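Prolyl oligopeptidase (Galerina marginata, PDB 5N4B) cleaves peptide bonds after proline and macrocyclises the resulting precursor peptide in the biosynthesis of the amanitin toxins. Local coordinates at residues Q218-R223 with E260-A265; F417-S422 with Q441-L446; T484-T489 with G520-V525; H643-D648 with F671-T676. The protein carries 1 engineered substitution. One frame throughout, in Å; residues are numbered along the deposited sequence.

Contact 1. Residues Q218-R223 with E260-A265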
# COMPACT_ATOMS: atom_id res chain seq x y z
N GLN A 218 9.47 -11.02 12.37
CA GLN A 218 8.27 -11.42 13.08
C GLN A 218 7.74 -12.72 12.50
O GLN A 218 7.60 -12.87 11.28
CB GLN A 218 7.20 -10.36 13.00
CG GLN A 218 5.91 -10.79 13.73
CD GLN A 218 4.99 -9.64 13.89
OE1 GLN A 218 4.83 -9.12 14.99
NE2 GLN A 218 4.42 -9.15 12.79
N ARG A 219 7.42 -13.66 13.37
CA ARG A 219 6.78 -14.86 12.90
C ARG A 219 5.62 -15.27 13.79
O ARG A 219 5.38 -14.73 14.87
CB ARG A 219 7.73 -16.02 12.77
CG ARG A 219 8.36 -16.30 14.10
CD ARG A 219 8.79 -17.71 14.21
NE ARG A 219 7.70 -18.68 14.15
CZ ARG A 219 7.90 -19.98 14.26
NH1 ARG A 219 9.13 -20.44 14.44
NH2 ARG A 219 6.86 -20.78 14.19
N TYR A 220 4.88 -16.20 13.29
CA TYR A 220 3.68 -16.72 13.91
C TYR A 220 3.82 -18.18 14.27
O TYR A 220 4.75 -18.84 13.80
CB TYR A 220 2.50 -16.49 12.98
CG TYR A 220 2.11 -15.04 12.97
CD1 TYR A 220 1.18 -14.55 13.89
CD2 TYR A 220 2.72 -14.13 12.12
CE1 TYR A 220 0.81 -13.22 13.91
CE2 TYR A 220 2.36 -12.79 12.16
CZ TYR A 220 1.42 -12.36 13.05
OH TYR A 220 1.09 -11.00 13.06
N PRO A 221 2.93 -18.72 15.10
CA PRO A 221 3.03 -20.14 15.43
C PRO A 221 2.88 -20.99 14.19
O PRO A 221 2.09 -20.66 13.30
CB PRO A 221 1.87 -20.35 16.40
CG PRO A 221 1.66 -18.98 17.04
CD PRO A 221 1.93 -18.02 15.91
N ALA A 222 3.65 -22.08 14.17
CA ALA A 222 3.50 -23.05 13.09
C ALA A 222 2.12 -23.67 13.20
O ALA A 222 1.59 -23.83 14.30
CB ALA A 222 4.57 -24.14 13.20
N ARG A 223 1.50 -23.93 12.06
CA ARG A 223 0.18 -24.52 12.03
C ARG A 223 0.21 -25.66 11.02
O ARG A 223 0.65 -25.47 9.88
CB ARG A 223 -0.87 -23.45 11.66
CG ARG A 223 -0.99 -22.35 12.74
CD ARG A 223 -2.04 -21.27 12.42
NE ARG A 223 -2.07 -20.14 13.37
CZ ARG A 223 -1.34 -19.02 13.26
NH1 ARG A 223 -0.47 -18.89 12.27
NH2 ARG A 223 -1.48 -18.03 14.16
N GLU A 260 -3.18 -10.34 20.05
CA GLU A 260 -3.43 -9.61 18.83
C GLU A 260 -2.36 -8.57 18.52
O GLU A 260 -2.32 -8.07 17.39
CB GLU A 260 -4.82 -8.96 18.86
CG GLU A 260 -4.98 -7.66 19.64
CD GLU A 260 -5.04 -7.77 21.18
OE1 GLU A 260 -4.73 -8.83 21.84
OE2 GLU A 260 -5.43 -6.70 21.75
N TRP A 261 -1.49 -8.24 19.49
CA TRP A 261 -0.47 -7.22 19.26
C TRP A 261 0.59 -7.77 18.30
O TRP A 261 0.89 -8.96 18.29
CB TRP A 261 0.19 -6.79 20.55
CG TRP A 261 -0.70 -6.09 21.53
CD1 TRP A 261 -2.06 -5.99 21.49
CD2 TRP A 261 -0.27 -5.44 22.71
NE1 TRP A 261 -2.50 -5.28 22.59
CE2 TRP A 261 -1.41 -4.93 23.35
CE3 TRP A 261 0.97 -5.23 23.30
CZ2 TRP A 261 -1.35 -4.24 24.55
CZ3 TRP A 261 1.05 -4.50 24.50
CH2 TRP A 261 -0.11 -4.05 25.12
N ILE A 262 1.17 -6.89 17.50
CA ILE A 262 2.27 -7.21 16.60
C ILE A 262 3.46 -6.29 16.90
O ILE A 262 3.36 -5.30 17.64
CB ILE A 262 1.86 -7.20 15.12
CG1 ILE A 262 1.45 -5.80 14.67
CG2 ILE A 262 0.75 -8.24 14.91
CD1 ILE A 262 1.37 -5.68 13.11
N TYR A 263 4.59 -6.64 16.28
CA TYR A 263 5.89 -6.17 16.70
C TYR A 263 6.71 -5.71 15.49
O TYR A 263 6.55 -6.19 14.38
CB TYR A 263 6.68 -7.25 17.48
CG TYR A 263 5.83 -7.73 18.61
CD1 TYR A 263 5.53 -6.89 19.67
CD2 TYR A 263 5.20 -8.98 18.56
CE1 TYR A 263 4.66 -7.30 20.65
CE2 TYR A 263 4.33 -9.38 19.57
CZ TYR A 263 4.07 -8.52 20.59
OH TYR A 263 3.20 -8.86 21.59
N GLY A 264 7.57 -4.74 15.74
CA GLY A 264 8.60 -4.36 14.80
C GLY A 264 9.89 -4.09 15.54
O GLY A 264 9.91 -4.01 16.77
N ALA A 265 10.98 -3.94 14.80
CA ALA A 265 12.29 -3.73 15.37
C ALA A 265 13.12 -2.82 14.52
O ALA A 265 12.79 -2.51 13.37
CB ALA A 265 13.03 -5.07 15.56
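Gln218 and Tyr263 supply the polar part of this contact, in which the side-chain amide of one propeller blade takes the place of a backbone partner for the next. Gln218 OE1 accepts the backbone N-H of Tyr263, with OE1 and N 2.8 Å apart. The bond is bent, 141° at the hydrogen, and the donor sits 24° out of the carbonyl plane. With CG trans to its own nitrogen (chi1 179°) and the chain stretched beyond it, Gln218 spans the gap between strand 214-219 and strand 262-267, the first strand of the neighbouring four-stranded sheet. Its other amide atom, NE2, donates to the carbonyl oxygen of Lys202, so both ends of the amide are engaged and its rotation is fixed.

Van der Waals contacts surround that bond. Gln218 OE1 rests 3.5 Å from Ile262 CB and 3.6 Å from Tyr263 CD2, meeting the tyrosine ring obliquely, and the Gln218 and Ile262 side chains cross at about a right angle. The hydroxyl of Tyr220 touches a methyl group, with OH 3.3 Å from Ile262 CG2.

Within segment 218-223, Arg219 grips the carbonyl oxygen of Tyr220 side-on: NE and NH2 lie 3.0 and 2.9 Å from Tyr220 O, which lies in the guanidinium plane. The Tyr220 side chain is about 8 Å from that of the catalytic His699, placing the contact at the propeller face toward the active site. Chemically, one buried glutamine amide, satisfied at both ends, ties two successive blades side chain to main chain; the remaining touches across the segments are van der Waals contacts.

Contact 2. Residues F417-S422 with Q441-L446; sequences FFLTLS and QRFSIL
Next along strand 416-423 to Thr420 OG1, which is hydrogen-bonded to a polar side chain of the bound peptide, Phe418 and Leu419 meet Leu446 and Phe443 in a contact that is wholly apolar. Phe418 CE1 and Leu446 CD2 are 4.0 Å apart, the methyl approaching the ring obliquely. The second pair is different in kind: Leu419 CD1 comes up to the rim of the Phe443 ring, near the ring plane, 4.0 Å from CE1, and the two side chains cross roughly at right angles. Phe443 reaches this position because its CG stands trans to the backbone nitrogen (chi1 -172°), which carries the ring across toward strand 416-423. Strand 426-434 runs between the two segments in the sheet, and Phe443 also packs on its Ala431, so these side chains reach past a whole strand. Phe418 and Leu446 both touch Pro88 of strand 84-90 as well. That strand belongs to the first blade, so the pair lies where the last blade of the seven-bladed beta-propeller meets the first. Such a seam, packed by hydrophobic side chains and not closed by a shared strand, is typical of the prolyl oligopeptidase propeller.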
# COMPACT_ATOMS: atom_id res chain seq x y z
N PHE A 417 23.09 10.43 -0.77
CA PHE A 417 21.76 9.88 -0.66
C PHE A 417 21.05 10.04 -2.00
O PHE A 417 21.48 10.82 -2.87
CB PHE A 417 20.94 10.50 0.48
CG PHE A 417 20.71 11.99 0.39
CD1 PHE A 417 19.60 12.48 -0.26
CD2 PHE A 417 21.58 12.88 1.02
CE1 PHE A 417 19.39 13.88 -0.30
CE2 PHE A 417 21.36 14.25 0.97
CZ PHE A 417 20.28 14.73 0.30
N PHE A 418 19.94 9.31 -2.15
CA PHE A 418 19.09 9.42 -3.31
C PHE A 418 17.68 9.86 -2.91
O PHE A 418 17.21 9.68 -1.79
CB PHE A 418 18.94 8.08 -4.06
CG PHE A 418 20.21 7.56 -4.58
CD1 PHE A 418 20.77 8.10 -5.73
CD2 PHE A 418 20.89 6.55 -3.92
CE1 PHE A 418 21.99 7.65 -6.19
CE2 PHE A 418 22.12 6.09 -4.42
CZ PHE A 418 22.64 6.67 -5.51
N LEU A 419 17.02 10.46 -3.90
CA LEU A 419 15.59 10.75 -3.85
C LEU A 419 14.91 10.05 -5.01
O LEU A 419 15.40 10.12 -6.16
CB LEU A 419 15.28 12.24 -3.93
CG LEU A 419 15.98 13.14 -2.95
CD1 LEU A 419 15.70 14.62 -3.32
CD2 LEU A 419 15.57 12.84 -1.56
N THR A 420 13.80 9.39 -4.74
CA THR A 420 12.95 8.86 -5.80
C THR A 420 11.71 9.74 -5.89
O THR A 420 11.03 10.00 -4.89
CB THR A 420 12.61 7.40 -5.61
OG1 THR A 420 11.96 7.20 -4.38
CG2 THR A 420 13.89 6.58 -5.55
N LEU A 421 11.45 10.25 -7.09
CA LEU A 421 10.48 11.31 -7.36
C LEU A 421 9.51 10.81 -8.42
O LEU A 421 9.94 10.34 -9.49
CB LEU A 421 11.20 12.58 -7.89
CG LEU A 421 12.33 13.07 -6.99
CD1 LEU A 421 13.04 14.19 -7.70
CD2 LEU A 421 11.83 13.50 -5.62
N SER A 422 8.22 10.93 -8.16
CA SER A 422 7.23 10.60 -9.18
C SER A 422 5.96 11.38 -8.93
O SER A 422 5.77 11.97 -7.87
CB SER A 422 6.93 9.11 -9.25
OG SER A 422 6.14 8.69 -8.14
N GLN A 441 27.52 21.77 -6.82
CA GLN A 441 27.44 20.67 -7.77
C GLN A 441 27.03 19.38 -7.08
O GLN A 441 27.28 18.30 -7.61
CB GLN A 441 28.80 20.41 -8.43
CG GLN A 441 29.26 21.59 -9.27
CD GLN A 441 30.61 21.33 -9.93
OE1 GLN A 441 31.66 21.66 -9.39
NE2 GLN A 441 30.57 20.75 -11.11
N ARG A 442 26.42 19.49 -5.91
CA ARG A 442 26.13 18.29 -5.12
C ARG A 442 24.89 17.56 -5.57
O ARG A 442 24.81 16.34 -5.39
CB ARG A 442 26.06 18.63 -3.64
CG ARG A 442 27.39 19.13 -3.13
CD ARG A 442 27.27 19.28 -1.69
NE ARG A 442 28.51 19.62 -1.02
CZ ARG A 442 28.54 19.83 0.30
NH1 ARG A 442 27.40 19.73 1.02
NH2 ARG A 442 29.68 20.13 0.88
N PHE A 443 23.91 18.25 -6.12
CA PHE A 443 22.65 17.65 -6.52
C PHE A 443 22.63 17.39 -8.01
O PHE A 443 22.97 18.27 -8.82
CB PHE A 443 21.50 18.58 -6.15
CG PHE A 443 20.14 18.00 -6.34
CD1 PHE A 443 19.62 17.12 -5.42
CD2 PHE A 443 19.38 18.31 -7.46
CE1 PHE A 443 18.32 16.57 -5.58
CE2 PHE A 443 18.09 17.76 -7.62
CZ PHE A 443 17.59 16.91 -6.64
N SER A 444 22.25 16.16 -8.41
CA SER A 444 22.19 15.81 -9.82
C SER A 444 21.07 14.81 -10.05
O SER A 444 20.53 14.21 -9.13
CB SER A 444 23.50 15.20 -10.30
OG SER A 444 23.79 13.95 -9.72
N ILE A 445 20.74 14.60 -11.32
CA ILE A 445 19.78 13.59 -11.73
C ILE A 445 20.57 12.38 -12.18
O ILE A 445 21.39 12.45 -13.12
CB ILE A 445 18.85 14.12 -12.82
CG1 ILE A 445 18.09 15.33 -12.37
CG2 ILE A 445 17.92 13.00 -13.20
CD1 ILE A 445 17.34 15.19 -11.08
N LEU A 446 20.36 11.25 -11.50
CA LEU A 446 21.01 10.00 -11.86
C LEU A 446 20.34 9.34 -13.04
O LEU A 446 21.00 8.91 -13.98
CB LEU A 446 20.98 9.05 -10.66
CG LEU A 446 21.70 7.73 -10.90
CD1 LEU A 446 23.26 7.87 -10.76
CD2 LEU A 446 21.20 6.62 -9.97

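Contact 3. Residues T484-T489 with G520-V525; sequences TKFDGT and GAIFAV
At the edge of the alpha/beta-hydrolase domain, the loop joining strands 473-481 and 492-495 folds over the turn that leads from helix 510-519 into strand 522-526, and Thr484, Phe486, Gly520 and Ile522 make the contact. Thr484 lies across the turn. Thr484 OG1 is 3.5 Å from Gly520 CA, and its methyl CG2, trans to the backbone nitrogen, is 3.5 Å from Gly520 O. Gly520 is the first residue to depart from the helix and has a positive phi of 67°, a backbone conformation that glycine adopts easily. A water ties the same turn to the loop: it accepts from Thr484 OG1 at 2.7 Å and donates to Ala521 O at 2.6 Å, giving the hydroxyl and the carbonyl a shared partner.

Strand 522-526 is an inner member of the mixed eight-stranded sheet of this fold, set between strands 473-481 and 492-495, and Ile522 at its start presents CG2 to the loop. Ile522 CG2 lies 4.1 Å from Thr484 CG2 and 4.0 Å from Phe486 CE1, the methyl meeting the rim of the phenylalanine ring almost in its plane. The same ring makes a cation-pi interaction with Arg480 and a T-shaped contact with Tyr566. Beyond it the loop turns on Asp487, whose OD1 accepts the hydroxyl of Thr489 at an OD1 to OG1 distance of 2.6 Å. The donor sits on the syn side, 17° out of the carboxylate plane, and the N-H of Thr489 adds a weak bond to the same oxygen.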
# COMPACT_ATOMS: atom_id res chain seq x y z
N THR A 484 -7.95 18.53 -23.32
CA THR A 484 -9.29 18.39 -22.76
C THR A 484 -9.70 19.68 -22.05
O THR A 484 -8.94 20.25 -21.26
CB THR A 484 -9.26 17.23 -21.78
OG1 THR A 484 -9.01 16.03 -22.51
CG2 THR A 484 -10.57 17.09 -20.99
N LYS A 485 -10.92 20.14 -22.32
CA LYS A 485 -11.43 21.37 -21.74
C LYS A 485 -12.35 21.06 -20.57
O LYS A 485 -13.04 20.04 -20.56
CB LYS A 485 -12.21 22.14 -22.81
CG LYS A 485 -11.40 22.46 -24.06
CD LYS A 485 -10.29 23.45 -23.71
CE LYS A 485 -9.06 23.34 -24.59
NZ LYS A 485 -9.19 24.00 -25.90
N PHE A 486 -12.38 21.97 -19.59
CA PHE A 486 -13.32 21.88 -18.47
C PHE A 486 -14.57 22.68 -18.84
O PHE A 486 -14.81 23.79 -18.35
CB PHE A 486 -12.70 22.44 -17.19
CG PHE A 486 -11.45 21.71 -16.69
CD1 PHE A 486 -11.32 20.34 -16.78
CD2 PHE A 486 -10.41 22.44 -16.15
CE1 PHE A 486 -10.17 19.70 -16.28
CE2 PHE A 486 -9.29 21.83 -15.64
CZ PHE A 486 -9.16 20.44 -15.73
N ASP A 487 -15.37 22.10 -19.71
CA ASP A 487 -16.55 22.76 -20.25
C ASP A 487 -17.78 21.92 -20.05
O ASP A 487 -18.76 22.05 -20.79
CB ASP A 487 -16.33 23.06 -21.74
CG ASP A 487 -16.14 21.84 -22.56
OD1 ASP A 487 -16.12 20.71 -21.99
OD2 ASP A 487 -15.99 21.99 -23.81
N GLY A 488 -17.75 21.05 -19.05
CA GLY A 488 -18.90 20.24 -18.77
C GLY A 488 -19.15 19.06 -19.68
O GLY A 488 -20.26 18.52 -19.66
N THR A 489 -18.15 18.61 -20.44
CA THR A 489 -18.29 17.50 -21.38
C THR A 489 -17.47 16.26 -21.06
O THR A 489 -17.81 15.19 -21.57
CB THR A 489 -17.95 17.92 -22.82
OG1 THR A 489 -16.58 18.33 -22.94
CG2 THR A 489 -18.87 19.07 -23.28
N GLY A 520 -10.41 11.67 -23.67
CA GLY A 520 -10.62 13.06 -23.27
C GLY A 520 -11.24 13.13 -21.89
O GLY A 520 -12.07 14.02 -21.62
N ALA A 521 -10.88 12.21 -21.01
CA ALA A 521 -11.46 12.12 -19.68
C ALA A 521 -10.50 12.76 -18.70
O ALA A 521 -9.37 13.08 -19.03
CB ALA A 521 -11.69 10.65 -19.30
N ILE A 522 -10.97 12.97 -17.46
CA ILE A 522 -10.12 13.53 -16.41
C ILE A 522 -10.03 12.51 -15.27
O ILE A 522 -10.89 11.62 -15.14
CB ILE A 522 -10.64 14.89 -15.92
CG1 ILE A 522 -11.93 14.75 -15.12
CG2 ILE A 522 -10.79 15.87 -17.07
CD1 ILE A 522 -12.45 16.04 -14.55
N PHE A 523 -8.95 12.60 -14.48
CA PHE A 523 -8.74 11.77 -13.30
C PHE A 523 -8.73 12.68 -12.08
O PHE A 523 -8.02 13.68 -12.05
CB PHE A 523 -7.39 11.06 -13.41
CG PHE A 523 -7.06 10.07 -12.36
CD1 PHE A 523 -7.88 8.99 -12.14
CD2 PHE A 523 -5.89 10.20 -11.65
CE1 PHE A 523 -7.56 8.03 -11.19
CE2 PHE A 523 -5.58 9.24 -10.67
CZ PHE A 523 -6.41 8.19 -10.45
N ALA A 524 -9.52 12.34 -11.08
CA ALA A 524 -9.73 13.18 -9.91
C ALA A 524 -9.38 12.40 -8.66
O ALA A 524 -9.85 11.28 -8.47
CB ALA A 524 -11.18 13.63 -9.84
N VAL A 525 -8.61 13.02 -7.77
CA VAL A 525 -8.13 12.37 -6.54
C VAL A 525 -8.37 13.29 -5.36
O VAL A 525 -7.51 14.13 -5.03
CB VAL A 525 -6.65 12.00 -6.63
CG1 VAL A 525 -6.22 11.20 -5.42
CG2 VAL A 525 -6.35 11.20 -7.91
O HOH W 1 -7.90 14.17 -20.89

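Contact 4. Residues H643-D648 with F671-T676; sequences HNVRTD and FKFIAT
The first torsion of Val645 (chi1 178°) sets CG1 trans to the backbone nitrogen and brings CG2 toward Phe673 and Thr676, while Phe673 (chi1 -173°) swings its ring to meet that methyl. Here, in the alpha/beta-hydrolase domain, the loop between helix 630-636 and strand 653-659 packs on helix 668-680 chiefly through Val645, with Thr647 also touching Asn680. Val645 CG2 touches two partners: Phe673 CE1 at 3.9 Å, where it meets the ring obliquely, and Thr676 CG2 at 3.8 Å. Leu677 and Asn680 of the same helix also pack against Val645. On the other side of the loop Arg646 and Asp648 form a side-on salt bridge, with NE 2.8 Å from OD1 and NH2 3.0 Å from OD2. Both carboxylate oxygens are met on their syn side and lie close to the guanidinium plane, so this exposed part of the loop is braced by a pair of nearly straight bonds. Thr676 turns its methyl to the valine while its OG1 donates to Lys672 O, 2.7 Å away. Thr676 N also donates to Lys672 O, at 2.9 Å, and the two donors reach it from opposite faces of the carbonyl plane.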
# COMPACT_ATOMS: atom_id res chain seq x y z
N HIS A 643 -25.88 -3.59 4.63
CA HIS A 643 -27.09 -3.42 5.42
C HIS A 643 -27.93 -2.21 5.06
O HIS A 643 -28.92 -1.96 5.74
CB HIS A 643 -26.73 -3.40 6.90
CG HIS A 643 -26.01 -4.63 7.31
ND1 HIS A 643 -24.63 -4.70 7.39
CD2 HIS A 643 -26.46 -5.88 7.52
CE1 HIS A 643 -24.28 -5.94 7.66
NE2 HIS A 643 -25.38 -6.68 7.75
N ASN A 644 -27.57 -1.48 4.00
CA ASN A 644 -28.27 -0.25 3.66
C ASN A 644 -28.72 -0.18 2.21
O ASN A 644 -29.04 0.90 1.72
CB ASN A 644 -27.42 0.94 4.07
CG ASN A 644 -27.43 1.10 5.57
OD1 ASN A 644 -28.40 1.64 6.15
ND2 ASN A 644 -26.43 0.55 6.24
N VAL A 645 -28.76 -1.31 1.50
CA VAL A 645 -29.25 -1.33 0.13
C VAL A 645 -30.76 -1.17 0.15
O VAL A 645 -31.44 -1.73 1.01
CB VAL A 645 -28.84 -2.64 -0.56
CG1 VAL A 645 -29.40 -2.67 -1.96
CG2 VAL A 645 -27.34 -2.80 -0.57
N ARG A 646 -31.28 -0.32 -0.74
CA ARG A 646 -32.70 -0.04 -0.86
C ARG A 646 -33.23 -0.68 -2.13
O ARG A 646 -32.50 -1.17 -2.98
CB ARG A 646 -32.93 1.48 -0.92
CG ARG A 646 -32.49 2.24 0.29
CD ARG A 646 -32.73 3.75 0.12
NE ARG A 646 -34.16 4.10 -0.01
CZ ARG A 646 -34.95 4.47 1.00
NH1 ARG A 646 -34.46 4.58 2.23
NH2 ARG A 646 -36.22 4.79 0.77
N THR A 647 -34.57 -0.65 -2.26
CA THR A 647 -35.23 -1.19 -3.43
C THR A 647 -35.67 -0.12 -4.41
O THR A 647 -36.31 -0.45 -5.41
CB THR A 647 -36.46 -2.02 -3.06
OG1 THR A 647 -37.42 -1.24 -2.34
CG2 THR A 647 -36.11 -3.25 -2.27
N ASP A 648 -35.50 1.16 -4.07
CA ASP A 648 -36.10 2.26 -4.82
C ASP A 648 -35.10 3.21 -5.47
O ASP A 648 -35.52 4.28 -5.92
CB ASP A 648 -37.09 3.03 -3.93
CG ASP A 648 -36.44 3.73 -2.78
OD1 ASP A 648 -35.21 3.53 -2.52
OD2 ASP A 648 -37.21 4.41 -2.00
N PHE A 671 -19.05 -10.51 -2.01
CA PHE A 671 -20.09 -11.49 -2.38
C PHE A 671 -21.45 -11.12 -1.75
O PHE A 671 -22.49 -11.14 -2.43
CB PHE A 671 -19.71 -12.90 -1.94
CG PHE A 671 -18.52 -13.48 -2.60
CD1 PHE A 671 -17.92 -12.90 -3.71
CD2 PHE A 671 -17.97 -14.67 -2.08
CE1 PHE A 671 -16.79 -13.51 -4.29
CE2 PHE A 671 -16.87 -15.25 -2.66
CZ PHE A 671 -16.28 -14.66 -3.76
N LYS A 672 -21.45 -10.78 -0.47
CA LYS A 672 -22.70 -10.39 0.16
C LYS A 672 -23.24 -9.12 -0.47
O LYS A 672 -24.44 -8.98 -0.68
CB LYS A 672 -22.53 -10.19 1.65
CG LYS A 672 -22.31 -11.47 2.44
CD LYS A 672 -22.37 -11.14 3.94
CE LYS A 672 -22.01 -12.33 4.72
NZ LYS A 672 -22.02 -11.95 6.13
N PHE A 673 -22.36 -8.16 -0.75
CA PHE A 673 -22.84 -6.90 -1.31
C PHE A 673 -23.50 -7.12 -2.66
O PHE A 673 -24.61 -6.62 -2.90
CB PHE A 673 -21.74 -5.84 -1.34
CG PHE A 673 -22.22 -4.49 -1.75
CD1 PHE A 673 -23.04 -3.78 -0.90
CD2 PHE A 673 -21.89 -3.97 -2.97
CE1 PHE A 673 -23.49 -2.52 -1.24
CE2 PHE A 673 -22.34 -2.70 -3.34
CZ PHE A 673 -23.17 -2.00 -2.46
N ILE A 674 -22.85 -7.86 -3.57
CA ILE A 674 -23.41 -8.04 -4.91
C ILE A 674 -24.69 -8.88 -4.85
O ILE A 674 -25.66 -8.62 -5.56
CB ILE A 674 -22.38 -8.58 -5.92
CG1 ILE A 674 -22.85 -8.41 -7.38
CG2 ILE A 674 -22.09 -10.03 -5.64
CD1 ILE A 674 -23.01 -6.98 -7.81
N ALA A 675 -24.73 -9.89 -3.97
CA ALA A 675 -25.96 -10.67 -3.85
C ALA A 675 -27.11 -9.81 -3.35
O ALA A 675 -28.26 -9.97 -3.78
CB ALA A 675 -25.69 -11.85 -2.91
N THR A 676 -26.81 -8.89 -2.43
CA THR A 676 -27.82 -7.99 -1.89
C THR A 676 -28.29 -6.99 -2.94
O THR A 676 -29.48 -6.70 -3.05
CB THR A 676 -27.25 -7.31 -0.63
OG1 THR A 676 -26.91 -8.32 0.33
CG2 THR A 676 -28.24 -6.41 0.02

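Along the chain the four contacts come in series. Contacts 1 and 2 belong to the beta-propeller and contacts 3 and 4 to the alpha/beta-hydrolase domain. In the propeller, contact 1 bridges two neighbouring four-stranded sheets, whereas contact 2 lies within the last one; their centres are about 37 Å apart. Contact 3 includes strand 522-526 of the eight-stranded sheet; contact 4, about 31 Å away between centres, involves helix 668-680, which packs on strand 688-693 of that sheet. None touches another: the nearest atoms, of contacts 2 and 3, are about 12 Å apart. Each contact thus joins parts of a single domain, and contact 1 is the one that comes near the catalytic His699 of the hydrolase domain.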